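Local coordinates for PhnB protein (Bacillus cereus, PDB 3OMS), which is of unconfirmed function but, as a PhnB-like member of the glyoxalase superfamily, is named a putative 3-demethylubiquinone-9 3-methyltransferase, at residues Ile95-Leu109 with Lys120-Leu134. Sequence-based numbering, arbitrary orientation.
Sequences IDTVFHKLAQDGAIL and KFGWLNDKYGVSWQL
L124 reaches up from the sheet and lays its CD2 methyl over one face of the F99 ring, a CH-pi contact 3.7 Å from L124 CD2 to the ring centroid. F99 has its CG anti to the backbone N (chi1 -169°), which swings the ring down toward the strands; L134 CD1 and the backbone N of W123 lie at its edge. G122, without a side chain, lets F99 CE1 come within 3.7 Å of its CA. One turn earlier, I95 CD1 lies against L134 CB. Further along the helix, L102 stands over W132 with CD2 on the five-membered ring, 3.8 Å from its centroid. L109 CD1 likewise covers the five-membered ring of W123.

Backbone bonds join 107-109 to 123-125 in antiparallel pairing. A107 and N125 exchange two hydrogen bonds, N125 N to A107 O being 2.8 Å, and L109 N adds a bond to W123 O.

K120 NZ meets the syn lone pair of D96 OD1 at 2.9 Å and also forms a salt bridge with E92, so the lysine sits between two carboxylates. D126 OD1 takes the amides of Y128 and V130 from opposite faces of its carboxylate, the first an Asx turn, while OD2 receives W132 NE1 at 2.9 Å and is also hydrogen-bonded to Y28 OH. The indole under L102 is thereby held in its rotation. One water bridges L102 O and Q104 O to K127 N and NZ.

The 95-103 part of helix 92-103 runs 26° from the direction of strand 121-125, with 8.8 Å between their axes, before the chain turns back as edge strand 107-111. This is the second of two βαβββ units, as in glyoxalase folds; helix 21-29 meets L102 and Y128, strand 83-89 borders W132, and W123 packs on M16 of the second subunit.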
loop_
_atom_site.group_PDB
_atom_site.type_symbol
_atom_site.label_atom_id
_atom_site.label_comp_id
_atom_site.label_asym_id
_atom_site.label_seq_id
_atom_site.Cartn_x
_atom_site.Cartn_y
_atom_site.Cartn_z
ATOM N N ILE A 95 5.658 -5.473 19.503
ATOM C CA ILE A 95 4.823 -6.244 18.576
ATOM C C ILE A 95 3.531 -6.677 19.281
ATOM O O ILE A 95 2.426 -6.580 18.707
ATOM C CB ILE A 95 5.571 -7.436 17.880
ATOM C CG1 ILE A 95 4.646 -8.032 16.789
ATOM C CG2 ILE A 95 5.995 -8.561 18.898
ATOM C CD1 ILE A 95 5.334 -8.976 15.736
ATOM N N ASP A 96 3.653 -7.080 20.547
ATOM C CA ASP A 96 2.495 -7.488 21.364
ATOM C C ASP A 96 1.500 -6.351 21.494
ATOM O O ASP A 96 0.286 -6.542 21.299
ATOM C CB ASP A 96 2.929 -7.948 22.773
ATOM C CG ASP A 96 3.616 -9.301 22.762
ATOM O OD1 ASP A 96 3.519 -10.070 21.765
ATOM O OD2 ASP A 96 4.288 -9.613 23.772
ATOM N N THR A 97 2.011 -5.160 21.792
ATOM C CA THR A 97 1.163 -3.991 21.977
ATOM C C THR A 97 0.507 -3.530 20.691
ATOM O O THR A 97 -0.688 -3.284 20.687
ATOM C CB THR A 97 1.933 -2.801 22.561
ATOM O OG1 THR A 97 2.464 -3.181 23.825
ATOM C CG2 THR A 97 0.978 -1.629 22.778
ATOM N N VAL A 98 1.267 -3.398 19.605
ATOM C CA VAL A 98 0.701 -2.903 18.375
ATOM C C VAL A 98 -0.296 -3.908 17.785
ATOM O O VAL A 98 -1.350 -3.529 17.284
ATOM C CB VAL A 98 1.780 -2.600 17.312
ATOM C CG1 VAL A 98 1.163 -2.033 16.091
ATOM C CG2 VAL A 98 2.842 -1.644 17.836
ATOM N N PHE A 99 0.048 -5.180 17.800
ATOM C CA PHE A 99 -0.866 -6.196 17.275
ATOM C C PHE A 99 -2.237 -6.134 17.987
ATOM O O PHE A 99 -3.279 -6.103 17.329
ATOM C CB PHE A 99 -0.259 -7.597 17.392
ATOM C CG PHE A 99 -1.025 -8.650 16.642
ATOM C CD1 PHE A 99 -0.771 -8.879 15.295
ATOM C CD2 PHE A 99 -1.997 -9.421 17.280
ATOM C CE1 PHE A 99 -1.461 -9.856 14.602
ATOM C CE2 PHE A 99 -2.714 -10.387 16.572
ATOM C CZ PHE A 99 -2.448 -10.603 15.271
ATOM N N HIS A 100 -2.208 -6.129 19.316
ATOM C CA HIS A 100 -3.415 -6.136 20.167
ATOM C C HIS A 100 -4.264 -4.904 19.888
ATOM O O HIS A 100 -5.468 -4.987 19.805
ATOM C CB HIS A 100 -2.995 -6.212 21.639
ATOM C CG HIS A 100 -4.094 -5.996 22.630
ATOM N ND1 HIS A 100 -5.118 -6.897 22.826
ATOM C CD2 HIS A 100 -4.290 -4.998 23.525
ATOM C CE1 HIS A 100 -5.901 -6.456 23.795
ATOM N NE2 HIS A 100 -5.416 -5.309 24.235
ATOM N N LYS A 101 -3.598 -3.767 19.703
ATOM C CA LYS A 101 -4.333 -2.559 19.404
ATOM C C LYS A 101 -5.018 -2.659 18.037
ATOM O O LYS A 101 -6.194 -2.319 17.904
ATOM C CB LYS A 101 -3.414 -1.323 19.496
ATOM C CG LYS A 101 -3.106 -0.922 20.979
ATOM C CD LYS A 101 -2.203 0.291 21.011
ATOM C CE LYS A 101 -1.902 0.920 22.395
ATOM N NZ LYS A 101 -0.860 2.032 22.043
ATOM N N LEU A 102 -4.264 -3.083 17.021
ATOM C CA LEU A 102 -4.786 -3.203 15.635
ATOM C C LEU A 102 -5.867 -4.282 15.500
ATOM O O LEU A 102 -6.763 -4.173 14.649
ATOM C CB LEU A 102 -3.624 -3.498 14.664
ATOM C CG LEU A 102 -2.649 -2.388 14.315
ATOM C CD1 LEU A 102 -1.408 -2.996 13.592
ATOM C CD2 LEU A 102 -3.339 -1.328 13.442
ATOM N N ALA A 103 -5.782 -5.321 16.343
ATOM C CA ALA A 103 -6.775 -6.396 16.351
ATOM C C ALA A 103 -8.164 -5.977 16.865
ATOM O O ALA A 103 -9.124 -6.718 16.621
ATOM C CB ALA A 103 -6.248 -7.623 17.223
ATOM N N GLN A 104 -8.283 -4.842 17.588
ATOM C CA GLN A 104 -9.560 -4.478 18.236
ATOM C C GLN A 104 -10.608 -4.238 17.157
ATOM O O GLN A 104 -10.408 -3.428 16.247
ATOM C CB GLN A 104 -9.420 -3.238 19.103
ATOM C CG GLN A 104 -8.277 -3.242 20.161
ATOM C CD GLN A 104 -8.366 -4.307 21.288
ATOM O OE1 GLN A 104 -8.621 -5.485 21.044
ATOM N NE2 GLN A 104 -8.039 -3.884 22.510
ATOM N N ASP A 105 -11.676 -5.016 17.205
ATOM C CA ASP A 105 -12.754 -4.990 16.197
ATOM C C ASP A 105 -12.228 -5.273 14.781
ATOM O O ASP A 105 -12.840 -4.893 13.788
ATOM C CB ASP A 105 -13.520 -3.657 16.276
ATOM C CG ASP A 105 -14.349 -3.541 17.552
ATOM O OD1 ASP A 105 -14.633 -4.571 18.191
ATOM O OD2 ASP A 105 -14.718 -2.427 17.913
ATOM N N GLY A 106 -11.092 -5.971 14.715
ATOM C CA GLY A 106 -10.474 -6.390 13.450
ATOM C C GLY A 106 -10.745 -7.848 13.174
ATOM O O GLY A 106 -11.642 -8.446 13.743
ATOM N N ALA A 107 -10.009 -8.408 12.233
ATOM C CA ALA A 107 -10.194 -9.760 11.797
ATOM C C ALA A 107 -8.796 -10.373 11.768
ATOM O O ALA A 107 -7.871 -9.792 11.214
ATOM C CB ALA A 107 -10.898 -9.822 10.357
ATOM N N ILE A 108 -8.627 -11.526 12.414
ATOM C CA ILE A 108 -7.315 -12.155 12.432
ATOM C C ILE A 108 -7.153 -13.070 11.237
ATOM O O ILE A 108 -7.974 -13.949 10.996
ATOM C CB ILE A 108 -7.099 -12.969 13.713
ATOM C CG1 ILE A 108 -7.347 -12.104 14.952
ATOM C CG2 ILE A 108 -5.709 -13.593 13.735
ATOM C CD1 ILE A 108 -6.507 -10.785 15.062
ATOM N N LEU A 109 -6.065 -12.900 10.511
ATOM C CA LEU A 109 -5.779 -13.765 9.386
ATOM C C LEU A 109 -4.798 -14.880 9.814
ATOM O O LEU A 109 -4.996 -16.056 9.481
ATOM C CB LEU A 109 -5.236 -12.934 8.234
ATOM C CG LEU A 109 -6.179 -11.833 7.739
ATOM C CD1 LEU A 109 -5.617 -11.091 6.495
ATOM C CD2 LEU A 109 -7.529 -12.541 7.419
ATOM N N LYS A 120 8.193 -14.575 15.709
ATOM C CA LYS A 120 7.001 -13.850 16.113
ATOM C C LYS A 120 6.437 -13.091 14.920
ATOM O O LYS A 120 7.050 -12.143 14.434
ATOM C CB LYS A 120 7.322 -12.890 17.237
ATOM C CG LYS A 120 6.122 -12.372 17.988
ATOM C CD LYS A 120 5.818 -13.142 19.244
ATOM C CE LYS A 120 4.691 -12.440 20.002
ATOM N NZ LYS A 120 4.575 -12.777 21.456
ATOM N N PHE A 121 5.247 -13.508 14.500
ATOM C CA PHE A 121 4.562 -12.956 13.320
ATOM C C PHE A 121 3.057 -13.037 13.466
ATOM O O PHE A 121 2.516 -14.001 14.044
ATOM C CB PHE A 121 4.953 -13.726 12.064
ATOM C CG PHE A 121 4.182 -13.325 10.829
ATOM C CD1 PHE A 121 4.626 -12.258 10.041
ATOM C CD2 PHE A 121 3.047 -14.039 10.433
ATOM C CE1 PHE A 121 3.938 -11.880 8.870
ATOM C CE2 PHE A 121 2.349 -13.672 9.267
ATOM C CZ PHE A 121 2.811 -12.588 8.478
ATOM N N GLY A 122 2.370 -12.039 12.931
ATOM C CA GLY A 122 0.917 -12.096 12.827
ATOM C C GLY A 122 0.419 -11.286 11.671
ATOM O O GLY A 122 1.129 -10.389 11.155
ATOM N N TRP A 123 -0.824 -11.549 11.281
ATOM C CA TRP A 123 -1.427 -10.886 10.118
ATOM C C TRP A 123 -2.889 -10.666 10.453
ATOM O O TRP A 123 -3.583 -11.569 10.910
ATOM C CB TRP A 123 -1.293 -11.761 8.865
ATOM C CG TRP A 123 -1.519 -11.076 7.555
ATOM C CD1 TRP A 123 -2.174 -9.915 7.324
ATOM C CD2 TRP A 123 -1.066 -11.537 6.275
ATOM N NE1 TRP A 123 -2.199 -9.637 5.974
ATOM C CE2 TRP A 123 -1.521 -10.620 5.311
ATOM C CE3 TRP A 123 -0.300 -12.634 5.855
ATOM C CZ2 TRP A 123 -1.195 -10.738 3.937
ATOM C CZ3 TRP A 123 -0.017 -12.778 4.480
ATOM C CH2 TRP A 123 -0.468 -11.828 3.547
ATOM N N LEU A 124 -3.341 -9.439 10.283
ATOM C CA LEU A 124 -4.733 -9.103 10.567
ATOM C C LEU A 124 -5.246 -8.044 9.623
ATOM O O LEU A 124 -4.444 -7.420 8.876
ATOM C CB LEU A 124 -4.845 -8.575 12.001
ATOM C CG LEU A 124 -3.938 -7.416 12.484
ATOM C CD1 LEU A 124 -4.478 -6.083 11.898
ATOM C CD2 LEU A 124 -3.953 -7.359 14.020
ATOM N N ASN A 125 -6.566 -7.856 9.639
ATOM C CA ASN A 125 -7.190 -6.635 9.130
ATOM C C ASN A 125 -7.664 -5.811 10.272
ATOM O O ASN A 125 -8.250 -6.341 11.208
ATOM C CB ASN A 125 -8.398 -6.966 8.245
ATOM C CG ASN A 125 -8.046 -7.790 7.013
ATOM O OD1 ASN A 125 -8.861 -8.631 6.587
ATOM N ND2 ASN A 125 -6.934 -7.512 6.380
ATOM N N ASP A 126 -7.384 -4.517 10.269
ATOM C CA ASP A 126 -7.840 -3.695 11.379
ATOM C C ASP A 126 -9.344 -3.368 11.233
ATOM O O ASP A 126 -10.032 -3.810 10.287
ATOM C CB ASP A 126 -6.930 -2.470 11.541
ATOM C CG ASP A 126 -7.080 -1.474 10.408
ATOM O OD1 ASP A 126 -8.113 -1.584 9.690
ATOM O OD2 ASP A 126 -6.188 -0.586 10.296
ATOM N N LYS A 127 -9.869 -2.627 12.185
ATOM C CA LYS A 127 -11.290 -2.307 12.219
ATOM C C LYS A 127 -11.751 -1.544 10.971
ATOM O O LYS A 127 -12.946 -1.422 10.732
ATOM C CB LYS A 127 -11.653 -1.508 13.476
ATOM C CG LYS A 127 -11.098 -0.080 13.574
ATOM C CD LYS A 127 -11.534 0.626 14.848
ATOM C CE LYS A 127 -10.769 0.154 16.101
ATOM N NZ LYS A 127 -9.306 0.463 16.238
ATOM N N TYR A 128 -10.811 -0.933 10.252
ATOM C CA TYR A 128 -11.145 -0.208 9.027
ATOM C C TYR A 128 -11.036 -1.075 7.797
ATOM O O TYR A 128 -11.341 -0.619 6.697
ATOM C CB TYR A 128 -10.243 1.057 8.910
ATOM C CG TYR A 128 -10.284 1.929 10.141
ATOM C CD1 TYR A 128 -11.405 2.698 10.428
ATOM C CD2 TYR A 128 -9.234 1.935 11.061
ATOM C CE1 TYR A 128 -11.480 3.460 11.574
ATOM C CE2 TYR A 128 -9.303 2.678 12.171
ATOM C CZ TYR A 128 -10.424 3.445 12.439
ATOM O OH TYR A 128 -10.489 4.188 13.596
ATOM N N GLY A 129 -10.525 -2.298 7.948
ATOM C CA GLY A 129 -10.310 -3.198 6.857
ATOM C C GLY A 129 -8.901 -3.188 6.271
ATOM O O GLY A 129 -8.601 -3.997 5.371
ATOM N N VAL A 130 -8.033 -2.333 6.796
ATOM C CA VAL A 130 -6.651 -2.217 6.330
ATOM C C VAL A 130 -5.818 -3.397 6.839
ATOM O O VAL A 130 -5.923 -3.761 8.029
ATOM C CB VAL A 130 -5.982 -0.907 6.784
ATOM C CG1 VAL A 130 -4.438 -0.904 6.396
ATOM C CG2 VAL A 130 -6.705 0.265 6.145
ATOM N N SER A 131 -5.078 -4.047 5.935
ATOM C CA SER A 131 -4.348 -5.289 6.283
ATOM C C SER A 131 -2.917 -4.971 6.741
ATOM O O SER A 131 -2.119 -4.266 6.030
ATOM C CB SER A 131 -4.301 -6.205 5.097
ATOM O OG SER A 131 -4.028 -7.551 5.444
ATOM N N TRP A 132 -2.589 -5.524 7.908
ATOM C CA TRP A 132 -1.299 -5.332 8.553
ATOM C C TRP A 132 -0.626 -6.675 8.875
ATOM O O TRP A 132 -1.264 -7.627 9.403
ATOM C CB TRP A 132 -1.495 -4.610 9.866
ATOM C CG TRP A 132 -2.029 -3.225 9.820
ATOM C CD1 TRP A 132 -3.333 -2.869 9.783
ATOM C CD2 TRP A 132 -1.276 -2.002 9.875
ATOM N NE1 TRP A 132 -3.455 -1.508 9.822
ATOM C CE2 TRP A 132 -2.207 -0.944 9.854
ATOM C CE3 TRP A 132 0.083 -1.703 9.950
ATOM C CZ2 TRP A 132 -1.827 0.404 9.918
ATOM C CZ3 TRP A 132 0.468 -0.362 9.964
ATOM C CH2 TRP A 132 -0.490 0.676 9.975
ATOM N N GLN A 133 0.678 -6.736 8.578
ATOM C CA GLN A 133 1.507 -7.873 8.961
ATOM C C GLN A 133 2.535 -7.322 9.920
ATOM O O GLN A 133 3.072 -6.213 9.752
ATOM C CB GLN A 133 2.262 -8.509 7.790
ATOM C CG GLN A 133 1.372 -9.135 6.716
ATOM C CD GLN A 133 2.199 -9.745 5.616
ATOM O OE1 GLN A 133 2.998 -10.657 5.854
ATOM N NE2 GLN A 133 2.036 -9.230 4.394
ATOM N N LEU A 134 2.804 -8.082 10.957
ATOM C CA LEU A 134 3.742 -7.628 11.982
ATOM C C LEU A 134 4.729 -8.726 12.250
ATOM O O LEU A 134 4.344 -9.878 12.344
ATOM C CB LEU A 134 3.002 -7.269 13.248
ATOM C CG LEU A 134 2.099 -6.043 13.159
ATOM C CD1 LEU A 134 0.713 -6.445 12.678
ATOM C CD2 LEU A 134 2.074 -5.433 14.531
HETATM O O HOH W 1 -8.472 -2.134 14.635
HETATM O O HOH W 2 -14.788 -3.218 12.266
#